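Local coordinates for putative nucleoside-diphosphate-sugar epimerase (PDB 3E48), which probably binds a dinucleotide cofactor such as NAD(P) through a Rossmann-type fold and may act on nucleotide sugars, its exact reaction being unknown, at residues M1-T6 / T68-P73; A141-P146 / I172-I177; E227-M232 / L242-Y247. One frame throughout, in Å; residues are numbered along the deposited sequence.

Interaction 1. Residues M1-T6 / T68-P73; sequences MNIMLT and TVVFIP
M4 and V70 sit at the middle of a ladder that zips strand 3-6 to strand 68-71, the two running parallel with their axes 17° apart. Four backbone bonds make the ladder. T68 N gives to N2 O, M4 N to T68 O, V70 N to M4 O and T6 N to V70 O. The V70 bond is the shortest and straightest of these, 2.7 Å from V70 N to M4 O. CA-H groups of I3, V69 and L5 lie against the same carbonyl oxygens.

In the Rossmann sheet these are the two neighbouring central strands, and the chain reaches the second only after building 28-32 and 47-50 beyond the first. In Rossmann folds the cofactor usually binds at the C-terminal ends of this strand pair, so the same is likely here; the glycine-rich loop follows T6.

Apolar contacts are closest on the face carrying I3, L5, T68 and V70. L5 puts CD1 3.6 Å from V70 CG1 and 3.8 Å from I72 CD1, while I3 CG2 and V70 CG2 lie side by side, pointing the same way. Helix 11-22 covers L5 and I72. M4 CG meets V69 CG2 more loosely on the other face, the side packed by helix 84-96.

Heteroatoms of side chains meet at the two ends. T6 has OG1 between its backbone N and carbonyl carbon (chi1 67°), which brings it within a weak 3.3 Å bond of I72 N and beside F71 CD1; its main polar partner is Y53. At the other end the selenium of M1, a selenomethionine with its chain bent at chi2 and chi3, comes 3.1 Å from T68 OG1.

Interaction 2. Residues A141-P146 / I172-I177; sequences AMYMDP and ITRNDI
R174 lies across the ring of Y143 and against D145, so its side chain is the thread to follow. CB lies 3.7 Å from D145 OD1, the same oxygen that takes the R174 backbone N-H at 2.9 Å, on its syn side and somewhat out of the carboxylate plane. CG touches both that oxygen and Y143 CD1, 3.5 Å from the latter. From CG to NE the chain is extended, which carries CD over the Y143 face as a CH-pi contact and sets NE above the ring centre. NE is buried with no polar partner. CZ completes a cation-pi contact 4.3 Å from the ring centroid, although the guanidinium is turned 49° from the ring rather than lying flat on it. NH2 comes nearest Y143 CD2, at the rim of the ring. NH1 packs on D145 CB at 3.3 Å and reaches D145 OD2 mainly through a water in the guanidinium plane; the direct salt bridge is long. I177 CD1 fills in at the ring edge, 3.4 Å from Y143 CE1.

Beneath this, M142 O and M144 N bond to I172 N and O, the end of a parallel strand pairing. T173 OG1 accepts from D176 N, and a second water joins D145 OD2 to N175 N. This is a helix N-terminus with a threonine N-cap and a carboxylate from the loop just after strand 134-143, built where strand 168-172 turns into helix 174-186.

Interaction 3. Residues E227-M232 / L242-Y247; sequences ETFAEM and LLASMY
F229 and L243 both hold CG anti to the backbone N, F229 with chi1 at -172°, and this swings the phenyl ring and the leucine branch each toward the facing helix. Y247 has its CG beside the backbone N instead, which brings its ring to the same phenyl group from one turn further along helix 239-251.

The F229 ring takes nearly all of the contact on the side of its CD2, CE2 and CZ atoms. L243 meets it at the edge, near the ring plane, with CG 3.5 Å from CE2; the CD2 methyl of L243 lies equally close to CE2 and 3.7 Å from CZ. Next along the rim, F229 CD2 rests 3.7 Å from A244 CA, and the methyl of A244 is a little farther off. Y247 comes at the ring obliquely, its CD2 3.9 Å from F229 CE2 and the two planes 79° apart. Beside this, the methyls of A230 and A244 brush past each other, CB to CB 4.2 Å, where the two backbones come nearest. The small side chains are consistent with the 8.5 Å approach of the axes of 227-231 and 242-247.

All of this is apolar. The hydroxyl of S245 lies on the far side of its helix, where OG donates a hydrogen bond to L242 O and is also hydrogen-bonded to H116 N. Beyond the pair, F229 also meets Y233 and P163, and Y247 stacks on Y162, so the two aromatics belong to a larger cluster.

Segments 227-231 and 242-247 run at 136° to each other, within a helix-loop-helix unit packed through F229 and an A230-A244 contact, in the C-terminal part of the chain and set on strand 134-143 through Y247.

Overall arrangement
Interactions 1 and 2 both reach the main sheet, with centres about 20 Å apart, yet they use it differently. The first is backbone pairing between inner strands, its side chains sandwiched by helices. The second, nearest the chain's centre, takes up at a strand end, where pairing gives way to a helix start and where charge, water and a cation-pi contact replace the ladder. Interaction 3, farthest from that centre, belongs to no strand, is wholly apolar and buries the least area, although its touching residues are mostly buried; it lies across the centre from interaction 1. Interactions 2 and 3 touch directly: the selenomethionine M142 packs on M246 and Y247, joining helix 239-251 to strand 134-143.

Interaction 1. Residues M1-T6 / T68-P73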
HETATM    1  N   MSE B   1       5.192 -22.322  22.901  1.00 23.33           N
HETATM    2  CA  MSE B   1       4.854 -21.301  21.867  1.00 23.41           C
HETATM    3  C   MSE B   1       4.515 -22.009  20.560  1.00 10.82           C
HETATM    4  O   MSE B   1       5.392 -22.541  19.878  1.00 13.54           O
HETATM    5  CB  MSE B   1       6.040 -20.354  21.667  1.00 31.09           C
HETATM    6  CG  MSE B   1       5.688 -19.020  21.024  1.00 38.54           C
HETATM    7 SE   MSE B   1       5.469 -19.103  19.106  1.00 57.23          SE
HETATM    8  CE  MSE B   1       7.327 -18.861  18.617  1.00 38.89           C
ATOM      9  N   ASN B   2       3.232 -22.013  20.220  1.00 11.10           N
ATOM     10  CA  ASN B   2       2.772 -22.669  19.009  1.00  6.39           C
ATOM     11  C   ASN B   2       2.917 -21.796  17.780  1.00  6.83           C
ATOM     12  O   ASN B   2       2.360 -20.699  17.706  1.00  9.59           O
ATOM     13  CB  ASN B   2       1.324 -23.113  19.192  1.00  8.07           C
ATOM     14  CG  ASN B   2       1.174 -24.087  20.343  1.00  9.40           C
ATOM     15  OD1 ASN B   2       1.811 -25.144  20.359  1.00  9.50           O
ATOM     16  ND2 ASN B   2       0.349 -23.733  21.317  1.00  9.47           N
ATOM     17  N   ILE B   3       3.672 -22.312  16.814  1.00  6.87           N
ATOM     18  CA  ILE B   3       3.949 -21.621  15.563  1.00  8.51           C
ATOM     19  C   ILE B   3       3.176 -22.260  14.422  1.00  9.83           C
ATOM     20  O   ILE B   3       3.105 -23.483  14.312  1.00  9.27           O
ATOM     21  CB  ILE B   3       5.446 -21.699  15.208  1.00 12.99           C
ATOM     22  CG1 ILE B   3       6.294 -21.218  16.382  1.00 17.10           C
ATOM     23  CG2 ILE B   3       5.728 -20.858  13.973  1.00 15.90           C
ATOM     24  CD1 ILE B   3       7.774 -21.482  16.200  1.00 26.07           C
HETATM   25  N   MSE B   4       2.608 -21.418  13.568  1.00  8.82           N
HETATM   26  CA  MSE B   4       1.840 -21.878  12.422  1.00  6.88           C
HETATM   27  C   MSE B   4       2.364 -21.231  11.142  1.00  8.15           C
HETATM   28  O   MSE B   4       2.441 -20.009  11.050  1.00  8.02           O
HETATM   29  CB  MSE B   4       0.365 -21.515  12.615  1.00 10.15           C
HETATM   30  CG  MSE B   4      -0.410 -21.326  11.330  1.00 20.18           C
HETATM   31 SE   MSE B   4      -0.775 -22.984  10.419  1.00 33.67          SE
HETATM   32  CE  MSE B   4      -1.869 -23.785  11.781  1.00 36.16           C
ATOM     33  N   LEU B   5       2.738 -22.054  10.168  1.00  5.85           N
ATOM     34  CA  LEU B   5       3.221 -21.562   8.881  1.00  4.71           C
ATOM     35  C   LEU B   5       2.134 -21.834   7.842  1.00  6.41           C
ATOM     36  O   LEU B   5       1.784 -22.993   7.607  1.00  7.76           O
ATOM     37  CB  LEU B   5       4.499 -22.297   8.464  1.00  5.84           C
ATOM     38  CG  LEU B   5       5.003 -21.967   7.044  1.00  9.44           C
ATOM     39  CD1 LEU B   5       5.435 -20.505   6.983  1.00  5.91           C
ATOM     40  CD2 LEU B   5       6.175 -22.878   6.674  1.00  8.70           C
ATOM     41  N   THR B   6       1.583 -20.787   7.232  1.00  6.70           N
ATOM     42  CA  THR B   6       0.551 -21.002   6.217  1.00  5.93           C
ATOM     43  C   THR B   6       1.195 -21.132   4.840  1.00 10.55           C
ATOM     44  O   THR B   6       2.276 -20.591   4.604  1.00 11.42           O
ATOM     45  CB  THR B   6      -0.493 -19.844   6.180  1.00  9.88           C
ATOM     46  OG1 THR B   6       0.135 -18.642   5.716  1.00 11.67           O
ATOM     47  CG2 THR B   6      -1.084 -19.607   7.568  1.00 12.62           C
ATOM     48  N   THR B  68       2.033 -17.742  17.147  1.00  5.92           N
ATOM     49  CA  THR B  68       2.737 -17.016  16.109  1.00  7.40           C
ATOM     50  C   THR B  68       2.370 -17.608  14.763  1.00  8.71           C
ATOM     51  O   THR B  68       2.471 -18.821  14.560  1.00  8.16           O
ATOM     52  CB  THR B  68       4.259 -17.120  16.310  1.00 11.62           C
ATOM     53  OG1 THR B  68       4.602 -16.563  17.584  1.00 13.60           O
ATOM     54  CG2 THR B  68       5.002 -16.364  15.221  1.00 13.97           C
ATOM     55  N   VAL B  69       1.920 -16.744  13.861  1.00  5.71           N
ATOM     56  CA  VAL B  69       1.548 -17.147  12.517  1.00  5.22           C
ATOM     57  C   VAL B  69       2.539 -16.538  11.533  1.00  6.05           C
ATOM     58  O   VAL B  69       2.796 -15.331  11.557  1.00  7.48           O
ATOM     59  CB  VAL B  69       0.121 -16.659  12.153  1.00  5.67           C
ATOM     60  CG1 VAL B  69      -0.157 -16.891  10.669  1.00  5.93           C
ATOM     61  CG2 VAL B  69      -0.910 -17.400  12.999  1.00  9.10           C
ATOM     62  N   VAL B  70       3.117 -17.396  10.698  1.00  4.18           N
ATOM     63  CA  VAL B  70       4.056 -16.977   9.663  1.00  6.03           C
ATOM     64  C   VAL B  70       3.200 -17.121   8.413  1.00  7.72           C
ATOM     65  O   VAL B  70       2.845 -18.232   8.018  1.00  7.42           O
ATOM     66  CB  VAL B  70       5.279 -17.911   9.601  1.00  6.17           C
ATOM     67  CG1 VAL B  70       6.277 -17.396   8.571  1.00  8.02           C
ATOM     68  CG2 VAL B  70       5.932 -17.998  10.975  1.00  7.13           C
ATOM     69  N   PHE B  71       2.853 -15.981   7.819  1.00  6.34           N
ATOM     70  CA  PHE B  71       1.973 -15.923   6.656  1.00  7.36           C
ATOM     71  C   PHE B  71       2.678 -15.730   5.326  1.00  5.47           C
ATOM     72  O   PHE B  71       3.424 -14.770   5.146  1.00  5.85           O
ATOM     73  CB  PHE B  71       0.974 -14.779   6.844  1.00  5.18           C
ATOM     74  CG  PHE B  71      -0.124 -14.745   5.823  1.00  6.09           C
ATOM     75  CD1 PHE B  71      -1.223 -15.587   5.948  1.00  9.08           C
ATOM     76  CD2 PHE B  71      -0.061 -13.878   4.733  1.00  7.09           C
ATOM     77  CE1 PHE B  71      -2.249 -15.573   5.005  1.00  9.21           C
ATOM     78  CE2 PHE B  71      -1.085 -13.853   3.778  1.00  8.17           C
ATOM     79  CZ  PHE B  71      -2.183 -14.706   3.917  1.00  8.06           C
ATOM     80  N   ILE B  72       2.429 -16.649   4.399  1.00  6.16           N
ATOM     81  CA  ILE B  72       2.991 -16.569   3.058  1.00  4.05           C
ATOM     82  C   ILE B  72       1.831 -16.236   2.126  1.00  6.02           C
ATOM     83  O   ILE B  72       0.909 -17.035   1.963  1.00  7.97           O
ATOM     84  CB  ILE B  72       3.614 -17.911   2.627  1.00  7.13           C
ATOM     85  CG1 ILE B  72       4.762 -18.261   3.575  1.00  6.23           C
ATOM     86  CG2 ILE B  72       4.105 -17.826   1.180  1.00  9.35           C
ATOM     87  CD1 ILE B  72       5.410 -19.597   3.287  1.00 10.17           C
ATOM     88  N   PRO B  73       1.853 -15.041   1.516  1.00  6.75           N
ATOM     89  CA  PRO B  73       0.777 -14.641   0.601  1.00  9.71           C
ATOM     90  C   PRO B  73       0.599 -15.610  -0.567  1.00  6.70           C
ATOM     91  O   PRO B  73       1.541 -16.299  -0.960  1.00  9.43           O
ATOM     92  CB  PRO B  73       1.226 -13.262   0.122  1.00  6.01           C
ATOM     93  CG  PRO B  73       1.962 -12.717   1.302  1.00  7.85           C
ATOM     94  CD  PRO B  73       2.780 -13.924   1.758  1.00  6.99           C
TER

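Interaction 2. Residues A141-P146 / I172-I177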
ATOM      1  N   ALA B 141      13.517 -10.047  -1.710  1.00  4.79           N
ATOM      2  CA  ALA B 141      13.919  -9.625  -3.050  1.00  6.67           C
ATOM      3  C   ALA B 141      13.403 -10.671  -4.043  1.00  7.91           C
ATOM      4  O   ALA B 141      12.668 -11.576  -3.651  1.00  8.38           O
ATOM      5  CB  ALA B 141      15.442  -9.500  -3.129  1.00  6.54           C
HETATM    6  N   MSE B 142      13.784 -10.553  -5.313  1.00  5.04           N
HETATM    7  CA  MSE B 142      13.317 -11.473  -6.356  1.00  5.02           C
HETATM    8  C   MSE B 142      13.972 -12.861  -6.346  1.00  8.55           C
HETATM    9  O   MSE B 142      15.190 -12.979  -6.282  1.00  7.79           O
HETATM   10  CB  MSE B 142      13.509 -10.827  -7.738  1.00  7.71           C
HETATM   11  CG  MSE B 142      12.810 -11.562  -8.877  1.00 11.40           C
HETATM   12 SE   MSE B 142      13.085 -10.726 -10.612  1.00 21.99          SE
HETATM   13  CE  MSE B 142      12.107  -9.074 -10.327  1.00  9.05           C
ATOM     14  N   TYR B 143      13.158 -13.914  -6.426  1.00  6.49           N
ATOM     15  CA  TYR B 143      13.690 -15.278  -6.427  1.00  8.55           C
ATOM     16  C   TYR B 143      14.663 -15.558  -7.569  1.00  9.97           C
ATOM     17  O   TYR B 143      14.395 -15.215  -8.722  1.00  7.71           O
ATOM     18  CB  TYR B 143      12.571 -16.316  -6.547  1.00  7.71           C
ATOM     19  CG  TYR B 143      11.507 -16.286  -5.484  1.00  6.99           C
ATOM     20  CD1 TYR B 143      11.837 -16.303  -4.129  1.00 10.48           C
ATOM     21  CD2 TYR B 143      10.156 -16.307  -5.837  1.00 14.41           C
ATOM     22  CE1 TYR B 143      10.849 -16.347  -3.150  1.00 12.43           C
ATOM     23  CE2 TYR B 143       9.164 -16.353  -4.868  1.00 18.05           C
ATOM     24  CZ  TYR B 143       9.517 -16.373  -3.530  1.00 18.95           C
ATOM     25  OH  TYR B 143       8.537 -16.430  -2.570  1.00 26.09           O
HETATM   26  N   MSE B 144      15.776 -16.213  -7.253  1.00  7.00           N
HETATM   27  CA  MSE B 144      16.751 -16.588  -8.279  1.00  8.82           C
HETATM   28  C   MSE B 144      16.294 -17.894  -8.917  1.00  8.39           C
HETATM   29  O   MSE B 144      16.538 -18.139 -10.095  1.00 11.60           O
HETATM   30  CB  MSE B 144      18.126 -16.862  -7.667  1.00 11.14           C
HETATM   31  CG  MSE B 144      18.981 -15.659  -7.380  1.00  6.77           C
HETATM   32 SE   MSE B 144      20.643 -16.221  -6.565  1.00 17.53          SE
HETATM   33  CE  MSE B 144      21.278 -14.463  -6.072  1.00  9.34           C
ATOM     34  N   ASP B 145      15.638 -18.724  -8.114  1.00  9.72           N
ATOM     35  CA  ASP B 145      15.197 -20.048  -8.535  1.00 11.74           C
ATOM     36  C   ASP B 145      14.585 -20.196  -9.934  1.00 10.54           C
ATOM     37  O   ASP B 145      14.987 -21.076 -10.694  1.00 12.21           O
ATOM     38  CB  ASP B 145      14.258 -20.626  -7.467  1.00 10.80           C
ATOM     39  CG  ASP B 145      14.899 -20.651  -6.091  1.00 13.28           C
ATOM     40  OD1 ASP B 145      15.197 -19.563  -5.550  1.00 11.83           O
ATOM     41  OD2 ASP B 145      15.120 -21.752  -5.547  1.00 12.55           O
ATOM     42  N   PRO B 146      13.621 -19.337 -10.300  1.00  8.23           N
ATOM     43  CA  PRO B 146      12.981 -19.412 -11.618  1.00  9.37           C
ATOM     44  C   PRO B 146      13.951 -19.384 -12.803  1.00 10.75           C
ATOM     45  O   PRO B 146      13.632 -19.872 -13.892  1.00 11.48           O
ATOM     46  CB  PRO B 146      12.048 -18.203 -11.612  1.00 14.91           C
ATOM     47  CG  PRO B 146      11.670 -18.092 -10.168  1.00 14.06           C
ATOM     48  CD  PRO B 146      13.004 -18.276  -9.482  1.00  9.63           C
ATOM     49  N   ILE B 172      17.663 -13.107  -4.845  1.00  7.04           N
ATOM     50  CA  ILE B 172      18.018 -13.937  -3.693  1.00 10.28           C
ATOM     51  C   ILE B 172      17.341 -15.310  -3.851  1.00  7.44           C
ATOM     52  O   ILE B 172      16.253 -15.408  -4.424  1.00  7.43           O
ATOM     53  CB  ILE B 172      17.583 -13.245  -2.368  1.00  6.68           C
ATOM     54  CG1 ILE B 172      18.027 -14.077  -1.163  1.00  8.08           C
ATOM     55  CG2 ILE B 172      16.066 -13.042  -2.351  1.00 11.41           C
ATOM     56  CD1 ILE B 172      17.817 -13.375   0.166  1.00  5.71           C
ATOM     57  N   THR B 173      17.983 -16.371  -3.365  1.00  7.56           N
ATOM     58  CA  THR B 173      17.408 -17.711  -3.484  1.00  6.60           C
ATOM     59  C   THR B 173      16.301 -17.918  -2.461  1.00  8.07           C
ATOM     60  O   THR B 173      16.243 -17.225  -1.442  1.00  8.77           O
ATOM     61  CB  THR B 173      18.453 -18.832  -3.240  1.00  9.35           C
ATOM     62  OG1 THR B 173      18.905 -18.775  -1.883  1.00  9.66           O
ATOM     63  CG2 THR B 173      19.635 -18.692  -4.178  1.00  8.94           C
ATOM     64  N   ARG B 174      15.413 -18.869  -2.736  1.00  8.16           N
ATOM     65  CA  ARG B 174      14.349 -19.165  -1.791  1.00  6.50           C
ATOM     66  C   ARG B 174      15.014 -19.754  -0.555  1.00  7.96           C
ATOM     67  O   ARG B 174      14.587 -19.501   0.568  1.00  7.61           O
ATOM     68  CB  ARG B 174      13.353 -20.179  -2.359  1.00  9.74           C
ATOM     69  CG  ARG B 174      12.500 -19.657  -3.497  1.00 11.31           C
ATOM     70  CD  ARG B 174      11.191 -20.419  -3.580  1.00 19.07           C
ATOM     71  NE  ARG B 174      10.381 -19.960  -4.702  1.00 19.94           N
ATOM     72  CZ  ARG B 174      10.473 -20.439  -5.936  1.00 16.87           C
ATOM     73  NH1 ARG B 174      11.339 -21.405  -6.213  1.00 11.43           N
ATOM     74  NH2 ARG B 174       9.713 -19.937  -6.899  1.00 16.41           N
ATOM     75  N   ASN B 175      16.062 -20.546  -0.766  1.00  5.72           N
ATOM     76  CA  ASN B 175      16.770 -21.143   0.358  1.00  8.57           C
ATOM     77  C   ASN B 175      17.241 -20.067   1.333  1.00  7.59           C
ATOM     78  O   ASN B 175      17.081 -20.207   2.550  1.00  9.05           O
ATOM     79  CB  ASN B 175      17.975 -21.953  -0.128  1.00 10.96           C
ATOM     80  CG  ASN B 175      18.792 -22.521   1.020  1.00 14.20           C
ATOM     81  OD1 ASN B 175      18.288 -23.302   1.828  1.00 14.30           O
ATOM     82  ND2 ASN B 175      20.058 -22.126   1.100  1.00 15.28           N
ATOM     83  N   ASP B 176      17.813 -18.985   0.806  1.00  6.54           N
ATOM     84  CA  ASP B 176      18.291 -17.905   1.665  1.00  6.99           C
ATOM     85  C   ASP B 176      17.161 -17.130   2.336  1.00  8.30           C
ATOM     86  O   ASP B 176      17.298 -16.686   3.480  1.00  8.18           O
ATOM     87  CB  ASP B 176      19.201 -16.947   0.886  1.00  5.94           C
ATOM     88  CG  ASP B 176      20.584 -17.533   0.631  1.00 12.24           C
ATOM     89  OD1 ASP B 176      20.978 -18.486   1.341  1.00 12.40           O
ATOM     90  OD2 ASP B 176      21.289 -17.032  -0.265  1.00 14.95           O
ATOM     91  N   ILE B 177      16.043 -16.959   1.636  1.00  6.13           N
ATOM     92  CA  ILE B 177      14.914 -16.259   2.235  1.00  4.08           C
ATOM     93  C   ILE B 177      14.465 -17.110   3.414  1.00  3.69           C
ATOM     94  O   ILE B 177      14.246 -16.603   4.512  1.00  5.59           O
ATOM     95  CB  ILE B 177      13.751 -16.113   1.236  1.00  5.22           C
ATOM     96  CG1 ILE B 177      14.135 -15.094   0.161  1.00  9.32           C
ATOM     97  CG2 ILE B 177      12.472 -15.689   1.970  1.00  7.51           C
ATOM     98  CD1 ILE B 177      13.177 -15.046  -0.997  1.00 11.10           C
TER
HETATM   99  O   HOH W   1      16.773 -21.913  -3.271  1.00 12.22           O
HETATM  100  O   HOH W   2      12.864 -23.142  -4.636  1.00 17.37           O

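Interaction 3. Residues E227-M232 / L242-Y247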
ATOM      1  N   GLU B 227       4.796  -4.857 -24.151  1.00 26.55           N
ATOM      2  CA  GLU B 227       3.638  -5.503 -24.763  1.00 23.16           C
ATOM      3  C   GLU B 227       3.997  -6.911 -25.238  1.00 15.70           C
ATOM      4  O   GLU B 227       3.263  -7.867 -24.986  1.00 16.72           O
ATOM      5  CB  GLU B 227       3.134  -4.681 -25.955  1.00 29.97           C
ATOM      6  CG  GLU B 227       2.762  -3.236 -25.637  1.00 28.90           C
ATOM      7  CD  GLU B 227       3.963  -2.381 -25.276  1.00 32.53           C
ATOM      8  OE1 GLU B 227       4.932  -2.343 -26.062  1.00 31.14           O
ATOM      9  OE2 GLU B 227       3.937  -1.736 -24.205  1.00 41.26           O
ATOM     10  N   THR B 228       5.132  -7.030 -25.918  1.00 20.18           N
ATOM     11  CA  THR B 228       5.586  -8.319 -26.434  1.00 18.98           C
ATOM     12  C   THR B 228       5.851  -9.310 -25.302  1.00 19.53           C
ATOM     13  O   THR B 228       5.458 -10.474 -25.381  1.00 20.29           O
ATOM     14  CB  THR B 228       6.870  -8.156 -27.279  1.00 24.87           C
ATOM     15  OG1 THR B 228       6.611  -7.262 -28.369  1.00 30.63           O
ATOM     16  CG2 THR B 228       7.322  -9.497 -27.838  1.00 22.05           C
ATOM     17  N   PHE B 229       6.516  -8.846 -24.249  1.00 16.37           N
ATOM     18  CA  PHE B 229       6.820  -9.705 -23.109  1.00 16.61           C
ATOM     19  C   PHE B 229       5.540 -10.249 -22.473  1.00 16.37           C
ATOM     20  O   PHE B 229       5.430 -11.441 -22.194  1.00 16.34           O
ATOM     21  CB  PHE B 229       7.618  -8.928 -22.059  1.00 18.68           C
ATOM     22  CG  PHE B 229       8.145  -9.788 -20.947  1.00 18.78           C
ATOM     23  CD1 PHE B 229       9.251 -10.607 -21.152  1.00 18.68           C
ATOM     24  CD2 PHE B 229       7.527  -9.797 -19.704  1.00 19.95           C
ATOM     25  CE1 PHE B 229       9.735 -11.425 -20.132  1.00 12.55           C
ATOM     26  CE2 PHE B 229       8.000 -10.611 -18.678  1.00 17.41           C
ATOM     27  CZ  PHE B 229       9.106 -11.426 -18.893  1.00 11.21           C
ATOM     28  N   ALA B 230       4.572  -9.368 -22.249  1.00 19.26           N
ATOM     29  CA  ALA B 230       3.307  -9.763 -21.643  1.00 22.92           C
ATOM     30  C   ALA B 230       2.571 -10.772 -22.514  1.00 22.94           C
ATOM     31  O   ALA B 230       1.953 -11.709 -22.013  1.00 19.98           O
ATOM     32  CB  ALA B 230       2.430  -8.534 -21.419  1.00 17.51           C
ATOM     33  N   GLU B 231       2.645 -10.562 -23.824  1.00 23.47           N
ATOM     34  CA  GLU B 231       1.986 -11.426 -24.792  1.00 21.93           C
ATOM     35  C   GLU B 231       2.554 -12.839 -24.835  1.00 26.89           C
ATOM     36  O   GLU B 231       1.802 -13.814 -24.837  1.00 33.44           O
ATOM     37  CB  GLU B 231       2.072 -10.793 -26.181  1.00 27.41           C
ATOM     38  CG  GLU B 231       1.151  -9.594 -26.362  1.00 33.09           C
ATOM     39  CD  GLU B 231       1.443  -8.809 -27.627  1.00 35.02           C
ATOM     40  OE1 GLU B 231       1.845  -9.425 -28.641  1.00 42.79           O
ATOM     41  OE2 GLU B 231       1.252  -7.573 -27.611  1.00 41.47           O
HETATM   42  N   MSE B 232       3.877 -12.955 -24.868  1.00 26.20           N
HETATM   43  CA  MSE B 232       4.497 -14.271 -24.930  1.00 27.49           C
HETATM   44  C   MSE B 232       4.579 -14.988 -23.585  1.00 30.09           C
HETATM   45  O   MSE B 232       5.114 -16.091 -23.499  1.00 33.03           O
HETATM   46  CB  MSE B 232       5.886 -14.170 -25.578  1.00 32.51           C
HETATM   47  CG  MSE B 232       6.852 -13.225 -24.899  1.00 28.00           C
HETATM   48 SE   MSE B 232       8.420 -12.881 -25.994  1.00 36.88          SE
HETATM   49  CE  MSE B 232       9.252 -14.633 -25.864  1.00 32.32           C
ATOM     50  N   LEU B 242       1.271  -8.545 -15.710  1.00 16.72           N
ATOM     51  CA  LEU B 242       1.759  -8.503 -14.336  1.00 16.65           C
ATOM     52  C   LEU B 242       3.259  -8.776 -14.290  1.00 14.18           C
ATOM     53  O   LEU B 242       4.005  -8.090 -13.592  1.00 10.10           O
ATOM     54  CB  LEU B 242       1.007  -9.525 -13.472  1.00 16.48           C
ATOM     55  CG  LEU B 242       1.427  -9.703 -12.006  1.00 14.24           C
ATOM     56  CD1 LEU B 242       0.255 -10.231 -11.194  1.00 20.29           C
ATOM     57  CD2 LEU B 242       2.617 -10.653 -11.914  1.00 12.06           C
ATOM     58  N   LEU B 243       3.703  -9.783 -15.035  1.00 18.32           N
ATOM     59  CA  LEU B 243       5.119 -10.114 -15.058  1.00 10.99           C
ATOM     60  C   LEU B 243       5.899  -8.962 -15.689  1.00 11.11           C
ATOM     61  O   LEU B 243       6.970  -8.587 -15.212  1.00 12.09           O
ATOM     62  CB  LEU B 243       5.348 -11.396 -15.856  1.00 10.84           C
ATOM     63  CG  LEU B 243       6.733 -12.033 -15.719  1.00 18.84           C
ATOM     64  CD1 LEU B 243       6.977 -12.446 -14.268  1.00 25.22           C
ATOM     65  CD2 LEU B 243       6.819 -13.236 -16.635  1.00 21.11           C
ATOM     66  N   ALA B 244       5.355  -8.400 -16.763  1.00 10.16           N
ATOM     67  CA  ALA B 244       6.009  -7.287 -17.437  1.00  9.36           C
ATOM     68  C   ALA B 244       6.139  -6.094 -16.490  1.00  9.90           C
ATOM     69  O   ALA B 244       7.181  -5.445 -16.445  1.00  9.06           O
ATOM     70  CB  ALA B 244       5.218  -6.887 -18.685  1.00 10.89           C
ATOM     71  N   SER B 245       5.087  -5.821 -15.722  1.00 12.07           N
ATOM     72  CA  SER B 245       5.104  -4.691 -14.794  1.00 10.72           C
ATOM     73  C   SER B 245       6.187  -4.862 -13.734  1.00  8.87           C
ATOM     74  O   SER B 245       6.711  -3.880 -13.197  1.00  7.92           O
ATOM     75  CB  SER B 245       3.735  -4.516 -14.116  1.00 13.03           C
ATOM     76  OG  SER B 245       3.513  -5.473 -13.094  1.00 12.01           O
HETATM   77  N   MSE B 246       6.529  -6.111 -13.433  1.00  7.19           N
HETATM   78  CA  MSE B 246       7.558  -6.385 -12.442  1.00  9.89           C
HETATM   79  C   MSE B 246       8.909  -5.916 -12.986  1.00  8.68           C
HETATM   80  O   MSE B 246       9.647  -5.201 -12.309  1.00  7.82           O
HETATM   81  CB  MSE B 246       7.589  -7.884 -12.116  1.00 11.47           C
HETATM   82  CG  MSE B 246       8.454  -8.253 -10.922  1.00 12.22           C
HETATM   83 SE   MSE B 246       8.136 -10.085 -10.362  1.00 22.38          SE
HETATM   84  CE  MSE B 246       9.108 -10.972 -11.778  1.00 16.59           C
ATOM     85  N   TYR B 247       9.232  -6.297 -14.217  1.00  9.16           N
ATOM     86  CA  TYR B 247      10.498  -5.867 -14.796  1.00  9.54           C
ATOM     87  C   TYR B 247      10.474  -4.375 -15.111  1.00  7.71           C
ATOM     88  O   TYR B 247      11.514  -3.719 -15.115  1.00 11.17           O
ATOM     89  CB  TYR B 247      10.814  -6.711 -16.032  1.00  8.79           C
ATOM     90  CG  TYR B 247      11.102  -8.137 -15.617  1.00  9.21           C
ATOM     91  CD1 TYR B 247      12.265  -8.450 -14.914  1.00 11.01           C
ATOM     92  CD2 TYR B 247      10.159  -9.148 -15.805  1.00  9.14           C
ATOM     93  CE1 TYR B 247      12.479  -9.727 -14.398  1.00 10.38           C
ATOM     94  CE2 TYR B 247      10.361 -10.431 -15.291  1.00  9.79           C
ATOM     95  CZ  TYR B 247      11.523 -10.711 -14.586  1.00 11.98           C
ATOM     96  OH  TYR B 247      11.715 -11.956 -14.044  1.00  9.70           O
TER